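Long-range contact in peroxidase (Cellulomonas bogoriensis 69B4 = DSM 16987, PDB 6QZO), which probably acts as a DyP-type peroxidase, using a bound heme b whose iron is held by an axial histidine: residues I131-G141 against N353-F364. Sequence-based numbering, arbitrary orientation.
Sequences IDRLDPAWCDG and NEWTFPVGSAVF
With SG beside its own backbone N (chi1 -69°), C139 turns its sulfur to the backbone N-H of S361, which donates to SG over 3.6 Å; a small, polarisable thiol suits a place where a peptide N-H must be met beside a closely passing main chain. L134 has CG set likewise (chi1 -66°), which brings CD2 against G360 N and G360 C, 3.6 Å from each, and both methyls against CB of S361. A valine in place of this cysteine, C139, would probably leave the N-H of S361 without its sulfur acceptor. Three main-chain hydrogen bonds also cross the contact: R133 N donates to P358 O, D135 N reaches V359 O at 2.8 Å, and D140 N binds S361 O. Strand 356-366 is an outer strand of the C-terminal antiparallel sheet in this two-domain ferredoxin-like DyP fold, and the loop from the N-terminal half covers its outward edge, while the other edge pairs with strand 229-238. A classic beta bulge lies within that pairing, with V359 and G360 both opposite R235; G360 fits because a CB there would clash with W138 O. In the loop, D135 OD1 accepts from A137 N, an Asx turn that, together with the bond from W138 N to D135 O, tightens the turn ahead of W138, whose indole also forms a cation-pi contact with R235. Toward the heme, P358 CD sits 3.2 Å from I131 O, and I131 CD1 packs on P358 CG, two apolar groups crossing at about a right angle. I131 CG2 meets the amide of N353, whose ND2 is bound to L346 O. D132 OD1 forms a salt bridge with R234, which also bonds S361 OG, while D132 OD2 accepts from F129 N.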
ATOM      1  N   ILE A 131       5.807  13.814 -24.928  1.00 20.02           N
ATOM      2  CA  ILE A 131       5.394  13.930 -23.493  1.00 20.17           C
ATOM      3  C   ILE A 131       6.137  12.915 -22.618  1.00 19.70           C
ATOM      4  O   ILE A 131       6.145  13.123 -21.396  1.00 19.74           O
ATOM      5  CB  ILE A 131       3.872  13.770 -23.346  1.00 20.37           C
ATOM      6  CG1 ILE A 131       3.370  12.445 -23.921  1.00 20.58           C
ATOM      7  CG2 ILE A 131       3.162  14.967 -23.967  1.00 21.15           C
ATOM      8  CD1 ILE A 131       2.034  12.006 -23.364  1.00 20.55           C
ATOM      9  N   ASP A 132       6.732  11.877 -23.205  1.00 19.50           N
ATOM     10  CA  ASP A 132       7.413  10.780 -22.462  1.00 19.15           C
ATOM     11  C   ASP A 132       8.534  11.336 -21.586  1.00 19.76           C
ATOM     12  O   ASP A 132       9.370  12.044 -22.120  1.00 20.65           O
ATOM     13  CB  ASP A 132       8.020   9.745 -23.423  1.00 18.82           C
ATOM     14  CG  ASP A 132       7.015   8.815 -24.064  1.00 18.47           C
ATOM     15  OD1 ASP A 132       5.831   8.865 -23.649  1.00 18.02           O
ATOM     16  OD2 ASP A 132       7.443   8.027 -24.952  1.00 18.87           O
ATOM     17  N   ARG A 133       8.546  10.983 -20.301  1.00 20.33           N
ATOM     18  CA  ARG A 133       9.709  11.154 -19.388  1.00 20.88           C
ATOM     19  C   ARG A 133      10.099   9.778 -18.865  1.00 20.21           C
ATOM     20  O   ARG A 133      10.257   9.634 -17.656  1.00 19.88           O
ATOM     21  CB  ARG A 133       9.400  12.046 -18.171  1.00 21.97           C
ATOM     22  CG  ARG A 133       9.195  13.525 -18.349  1.00 23.31           C
ATOM     23  CD  ARG A 133       9.989  14.150 -19.487  1.00 24.97           C
ATOM     24  NE  ARG A 133       9.610  15.512 -19.832  1.00 26.29           N
ATOM     25  CZ  ARG A 133       9.203  15.969 -21.036  1.00 27.10           C
ATOM     26  NH1 ARG A 133       9.061  15.160 -22.081  1.00 26.97           N
ATOM     27  NH2 ARG A 133       8.920  17.256 -21.168  1.00 27.41           N
ATOM     28  N   LEU A 134      10.242   8.796 -19.763  1.00 20.05           N
ATOM     29  CA  LEU A 134      10.315   7.357 -19.403  1.00 19.56           C
ATOM     30  C   LEU A 134      11.604   7.061 -18.650  1.00 19.53           C
ATOM     31  O   LEU A 134      12.692   7.367 -19.175  1.00 20.50           O
ATOM     32  CB  LEU A 134      10.195   6.500 -20.665  1.00 19.97           C
ATOM     33  CG  LEU A 134       8.845   6.578 -21.384  1.00 19.61           C
ATOM     34  CD1 LEU A 134       8.838   5.678 -22.597  1.00 19.63           C
ATOM     35  CD2 LEU A 134       7.699   6.236 -20.440  1.00 19.07           C
ATOM     36  N   ASP A 135      11.450   6.502 -17.447  1.00 18.81           N
ATOM     37  CA  ASP A 135      12.525   5.971 -16.578  1.00 18.60           C
ATOM     38  C   ASP A 135      12.670   4.473 -16.853  1.00 18.13           C
ATOM     39  O   ASP A 135      11.767   3.709 -16.530  1.00 17.02           O
ATOM     40  CB  ASP A 135      12.182   6.236 -15.109  1.00 18.63           C
ATOM     41  CG  ASP A 135      13.248   5.772 -14.128  1.00 19.12           C
ATOM     42  OD1 ASP A 135      14.206   5.108 -14.553  1.00 19.61           O
ATOM     43  OD2 ASP A 135      13.108   6.048 -12.954  1.00 20.34           O
ATOM     44  N   PRO A 136      13.796   4.015 -17.446  1.00 18.79           N
ATOM     45  CA  PRO A 136      13.994   2.606 -17.793  1.00 18.85           C
ATOM     46  C   PRO A 136      13.635   1.591 -16.693  1.00 18.80           C
ATOM     47  O   PRO A 136      13.218   0.518 -17.039  1.00 19.43           O
ATOM     48  CB  PRO A 136      15.500   2.501 -18.114  1.00 19.47           C
ATOM     49  CG  PRO A 136      16.075   3.929 -18.191  1.00 19.88           C
ATOM     50  CD  PRO A 136      14.929   4.857 -17.866  1.00 19.69           C
ATOM     51  N   ALA A 137      13.788   1.966 -15.415  1.00 18.98           N
ATOM     52  CA  ALA A 137      13.495   1.111 -14.235  1.00 18.71           C
ATOM     53  C   ALA A 137      11.987   0.850 -14.105  1.00 18.22           C
ATOM     54  O   ALA A 137      11.622  -0.023 -13.296  1.00 18.66           O
ATOM     55  CB  ALA A 137      14.038   1.749 -12.970  1.00 18.83           C
ATOM     56  N   TRP A 138      11.142   1.614 -14.798  1.00 17.68           N
ATOM     57  CA  TRP A 138       9.666   1.393 -14.803  1.00 17.16           C
ATOM     58  C   TRP A 138       9.208   0.920 -16.194  1.00 16.59           C
ATOM     59  O   TRP A 138       7.997   0.938 -16.453  1.00 16.23           O
ATOM     60  CB  TRP A 138       8.917   2.664 -14.378  1.00 17.15           C
ATOM     61  CG  TRP A 138       9.168   3.117 -12.976  1.00 17.06           C
ATOM     62  CD1 TRP A 138       9.635   4.341 -12.600  1.00 17.28           C
ATOM     63  CD2 TRP A 138       8.907   2.394 -11.758  1.00 16.93           C
ATOM     64  NE1 TRP A 138       9.724   4.418 -11.237  1.00 17.28           N
ATOM     65  CE2 TRP A 138       9.287   3.241 -10.691  1.00 17.16           C
ATOM     66  CE3 TRP A 138       8.407   1.125 -11.460  1.00 16.90           C
ATOM     67  CZ2 TRP A 138       9.191   2.850  -9.357  1.00 17.26           C
ATOM     68  CZ3 TRP A 138       8.298   0.739 -10.143  1.00 16.89           C
ATOM     69  CH2 TRP A 138       8.704   1.581  -9.107  1.00 17.07           C
ATOM     70  N   CYS A 139      10.148   0.514 -17.053  1.00 16.39           N
ATOM     71  CA  CYS A 139       9.883   0.161 -18.468  1.00 16.24           C
ATOM     72  C   CYS A 139      10.142  -1.327 -18.717  1.00 16.58           C
ATOM     73  O   CYS A 139      10.993  -1.915 -18.014  1.00 16.31           O
ATOM     74  CB  CYS A 139      10.728   0.997 -19.412  1.00 16.20           C
ATOM     75  SG  CYS A 139      10.225   2.729 -19.437  1.00 15.69           S
ATOM     76  N   ASP A 140       9.433  -1.880 -19.713  1.00 16.87           N
ATOM     77  CA  ASP A 140       9.674  -3.209 -20.329  1.00 17.08           C
ATOM     78  C   ASP A 140       9.545  -4.304 -19.251  1.00 16.54           C
ATOM     79  O   ASP A 140       8.802  -4.100 -18.282  1.00 16.49           O
ATOM     80  CB  ASP A 140      11.034  -3.245 -21.032  1.00 17.91           C
ATOM     81  CG  ASP A 140      11.285  -2.095 -21.984  1.00 18.65           C
ATOM     82  OD1 ASP A 140      10.319  -1.591 -22.596  1.00 19.07           O
ATOM     83  OD2 ASP A 140      12.453  -1.679 -22.053  1.00 19.56           O
ATOM     84  N   GLY A 141      10.223  -5.430 -19.443  1.00 16.26           N
ATOM     85  CA  GLY A 141      10.038  -6.693 -18.715  1.00 15.87           C
ATOM     86  C   GLY A 141       9.765  -7.841 -19.685  1.00 15.79           C
ATOM     87  O   GLY A 141       8.935  -7.669 -20.551  1.00 15.85           O
ATOM     88  N   ASN A 353      -1.862  17.082 -20.205  1.00 20.46           N
ATOM     89  CA  ASN A 353      -0.395  16.863 -20.353  1.00 20.78           C
ATOM     90  C   ASN A 353       0.399  17.882 -19.537  1.00 21.63           C
ATOM     91  O   ASN A 353       1.591  17.615 -19.319  1.00 21.72           O
ATOM     92  CB  ASN A 353       0.070  16.959 -21.813  1.00 20.77           C
ATOM     93  CG  ASN A 353      -0.316  15.749 -22.625  1.00 20.65           C
ATOM     94  OD1 ASN A 353      -0.535  14.665 -22.082  1.00 20.14           O
ATOM     95  ND2 ASN A 353      -0.415  15.927 -23.929  1.00 21.10           N
ATOM     96  N   GLU A 354      -0.206  19.017 -19.146  1.00 22.73           N
ATOM     97  CA  GLU A 354       0.510  20.079 -18.389  1.00 23.49           C
ATOM     98  C   GLU A 354       0.710  19.652 -16.924  1.00 22.46           C
ATOM     99  O   GLU A 354       1.579  20.243 -16.270  1.00 22.78           O
ATOM    100  CB  GLU A 354      -0.230  21.413 -18.515  1.00 25.20           C
ATOM    101  CG  GLU A 354       0.509  22.600 -17.881  1.00 26.46           C
ATOM    102  CD  GLU A 354      -0.038  23.970 -18.283  1.00 28.12           C
ATOM    103  OE1 GLU A 354      -0.789  24.040 -19.313  1.00 29.43           O
ATOM    104  OE2 GLU A 354       0.284  24.982 -17.592  1.00 29.28           O
ATOM    105  N   TRP A 355      -0.052  18.669 -16.431  1.00 21.50           N
ATOM    106  CA  TRP A 355      -0.072  18.262 -14.993  1.00 21.00           C
ATOM    107  C   TRP A 355       0.134  16.750 -14.818  1.00 20.33           C
ATOM    108  O   TRP A 355       0.067  16.281 -13.683  1.00 20.97           O
ATOM    109  CB  TRP A 355      -1.368  18.747 -14.335  1.00 21.18           C
ATOM    110  CG  TRP A 355      -1.481  20.235 -14.453  1.00 21.84           C
ATOM    111  CD1 TRP A 355      -0.742  21.164 -13.783  1.00 22.16           C
ATOM    112  CD2 TRP A 355      -2.277  20.963 -15.402  1.00 22.32           C
ATOM    113  NE1 TRP A 355      -1.045  22.422 -14.224  1.00 22.90           N
ATOM    114  CE2 TRP A 355      -1.993  22.331 -15.211  1.00 22.93           C
ATOM    115  CE3 TRP A 355      -3.205  20.592 -16.378  1.00 22.50           C
ATOM    116  CZ2 TRP A 355      -2.597  23.331 -15.968  1.00 23.86           C
ATOM    117  CZ3 TRP A 355      -3.822  21.582 -17.112  1.00 23.17           C
ATOM    118  CH2 TRP A 355      -3.522  22.927 -16.910  1.00 23.76           C
ATOM    119  N   THR A 356       0.410  16.026 -15.901  1.00 19.53           N
ATOM    120  CA  THR A 356       0.714  14.580 -15.910  1.00 18.81           C
ATOM    121  C   THR A 356       1.935  14.358 -16.799  1.00 18.40           C
ATOM    122  O   THR A 356       2.179  15.205 -17.655  1.00 18.58           O
ATOM    123  CB  THR A 356      -0.471  13.754 -16.430  1.00 18.57           C
ATOM    124  OG1 THR A 356      -0.635  14.107 -17.799  1.00 18.66           O
ATOM    125  CG2 THR A 356      -1.757  13.987 -15.664  1.00 18.57           C
ATOM    126  N   PHE A 357       2.667  13.261 -16.599  1.00 17.78           N
ATOM    127  CA  PHE A 357       3.776  12.857 -17.493  1.00 17.72           C
ATOM    128  C   PHE A 357       4.054  11.369 -17.325  1.00 16.89           C
ATOM    129  O   PHE A 357       4.073  10.852 -16.219  1.00 16.65           O
ATOM    130  CB  PHE A 357       4.994  13.771 -17.320  1.00 18.58           C
ATOM    131  CG  PHE A 357       5.560  13.922 -15.926  1.00 19.18           C
ATOM    132  CD1 PHE A 357       5.137  14.945 -15.091  1.00 19.40           C
ATOM    133  CD2 PHE A 357       6.576  13.085 -15.483  1.00 19.40           C
ATOM    134  CE1 PHE A 357       5.663  15.077 -13.812  1.00 20.12           C
ATOM    135  CE2 PHE A 357       7.123  13.235 -14.208  1.00 19.79           C
ATOM    136  CZ  PHE A 357       6.666  14.230 -13.370  1.00 20.00           C
ATOM    137  N   PRO A 358       4.234  10.615 -18.441  1.00 16.61           N
ATOM    138  CA  PRO A 358       4.535   9.189 -18.360  1.00 15.81           C
ATOM    139  C   PRO A 358       5.983   8.982 -17.908  1.00 15.40           C
ATOM    140  O   PRO A 358       6.861   9.586 -18.496  1.00 15.74           O
ATOM    141  CB  PRO A 358       4.336   8.686 -19.802  1.00 16.01           C
ATOM    142  CG  PRO A 358       3.729   9.840 -20.559  1.00 16.38           C
ATOM    143  CD  PRO A 358       4.173  11.090 -19.836  1.00 16.56           C
ATOM    144  N   VAL A 359       6.187   8.146 -16.887  1.00 14.89           N
ATOM    145  CA  VAL A 359       7.548   7.817 -16.355  1.00 14.63           C
ATOM    146  C   VAL A 359       7.855   6.326 -16.555  1.00 13.96           C
ATOM    147  O   VAL A 359       9.011   5.940 -16.299  1.00 14.34           O
ATOM    148  CB  VAL A 359       7.713   8.262 -14.891  1.00 14.70           C
ATOM    149  CG1 VAL A 359       7.631   9.780 -14.788  1.00 15.15           C
ATOM    150  CG2 VAL A 359       6.710   7.607 -13.951  1.00 14.39           C
ATOM    151  N   GLY A 360       6.899   5.539 -17.048  1.00 13.20           N
ATOM    152  CA  GLY A 360       7.088   4.105 -17.321  1.00 12.88           C
ATOM    153  C   GLY A 360       6.173   3.617 -18.424  1.00 12.59           C
ATOM    154  O   GLY A 360       5.020   4.075 -18.462  1.00 12.41           O
ATOM    155  N   SER A 361       6.674   2.709 -19.272  1.00 12.50           N
ATOM    156  CA  SER A 361       5.922   2.114 -20.405  1.00 12.34           C
ATOM    157  C   SER A 361       6.324   0.650 -20.585  1.00 12.15           C
ATOM    158  O   SER A 361       7.556   0.351 -20.708  1.00 12.18           O
ATOM    159  CB  SER A 361       6.133   2.874 -21.684  1.00 12.60           C
ATOM    160  OG  SER A 361       5.080   2.566 -22.608  1.00 12.56           O
ATOM    161  N   ALA A 362       5.327  -0.245 -20.630  1.00 11.80           N
ATOM    162  CA  ALA A 362       5.544  -1.675 -20.901  1.00 11.76           C
ATOM    163  C   ALA A 362       4.383  -2.224 -21.727  1.00 11.84           C
ATOM    164  O   ALA A 362       3.210  -1.872 -21.435  1.00 11.89           O
ATOM    165  CB  ALA A 362       5.691  -2.387 -19.601  1.00 11.61           C
ATOM    166  N   VAL A 363       4.715  -3.058 -22.716  1.00 11.89           N
ATOM    167  CA  VAL A 363       3.723  -3.759 -23.576  1.00 12.06           C
ATOM    168  C   VAL A 363       3.921  -5.256 -23.382  1.00 12.02           C
ATOM    169  O   VAL A 363       5.083  -5.686 -23.359  1.00 12.09           O
ATOM    170  CB  VAL A 363       3.879  -3.357 -25.055  1.00 12.41           C
ATOM    171  CG1 VAL A 363       2.787  -3.959 -25.903  1.00 12.60           C
ATOM    172  CG2 VAL A 363       3.916  -1.847 -25.202  1.00 12.42           C
ATOM    173  N   PHE A 364       2.821  -5.994 -23.236  1.00 12.03           N
ATOM    174  CA  PHE A 364       2.821  -7.466 -23.029  1.00 12.13           C
ATOM    175  C   PHE A 364       1.717  -8.097 -23.873  1.00 12.59           C
ATOM    176  O   PHE A 364       0.658  -7.459 -24.100  1.00 12.51           O
ATOM    177  CB  PHE A 364       2.599  -7.824 -21.560  1.00 11.68           C
ATOM    178  CG  PHE A 364       3.621  -7.212 -20.642  1.00 11.36           C
ATOM    179  CD1 PHE A 364       4.832  -7.834 -20.418  1.00 11.39           C
ATOM    180  CD2 PHE A 364       3.380  -5.996 -20.032  1.00 11.09           C
ATOM    181  CE1 PHE A 364       5.779  -7.257 -19.585  1.00 11.26           C
ATOM    182  CE2 PHE A 364       4.332  -5.431 -19.204  1.00 10.93           C
ATOM    183  CZ  PHE A 364       5.520  -6.057 -18.981  1.00 10.99           C
TER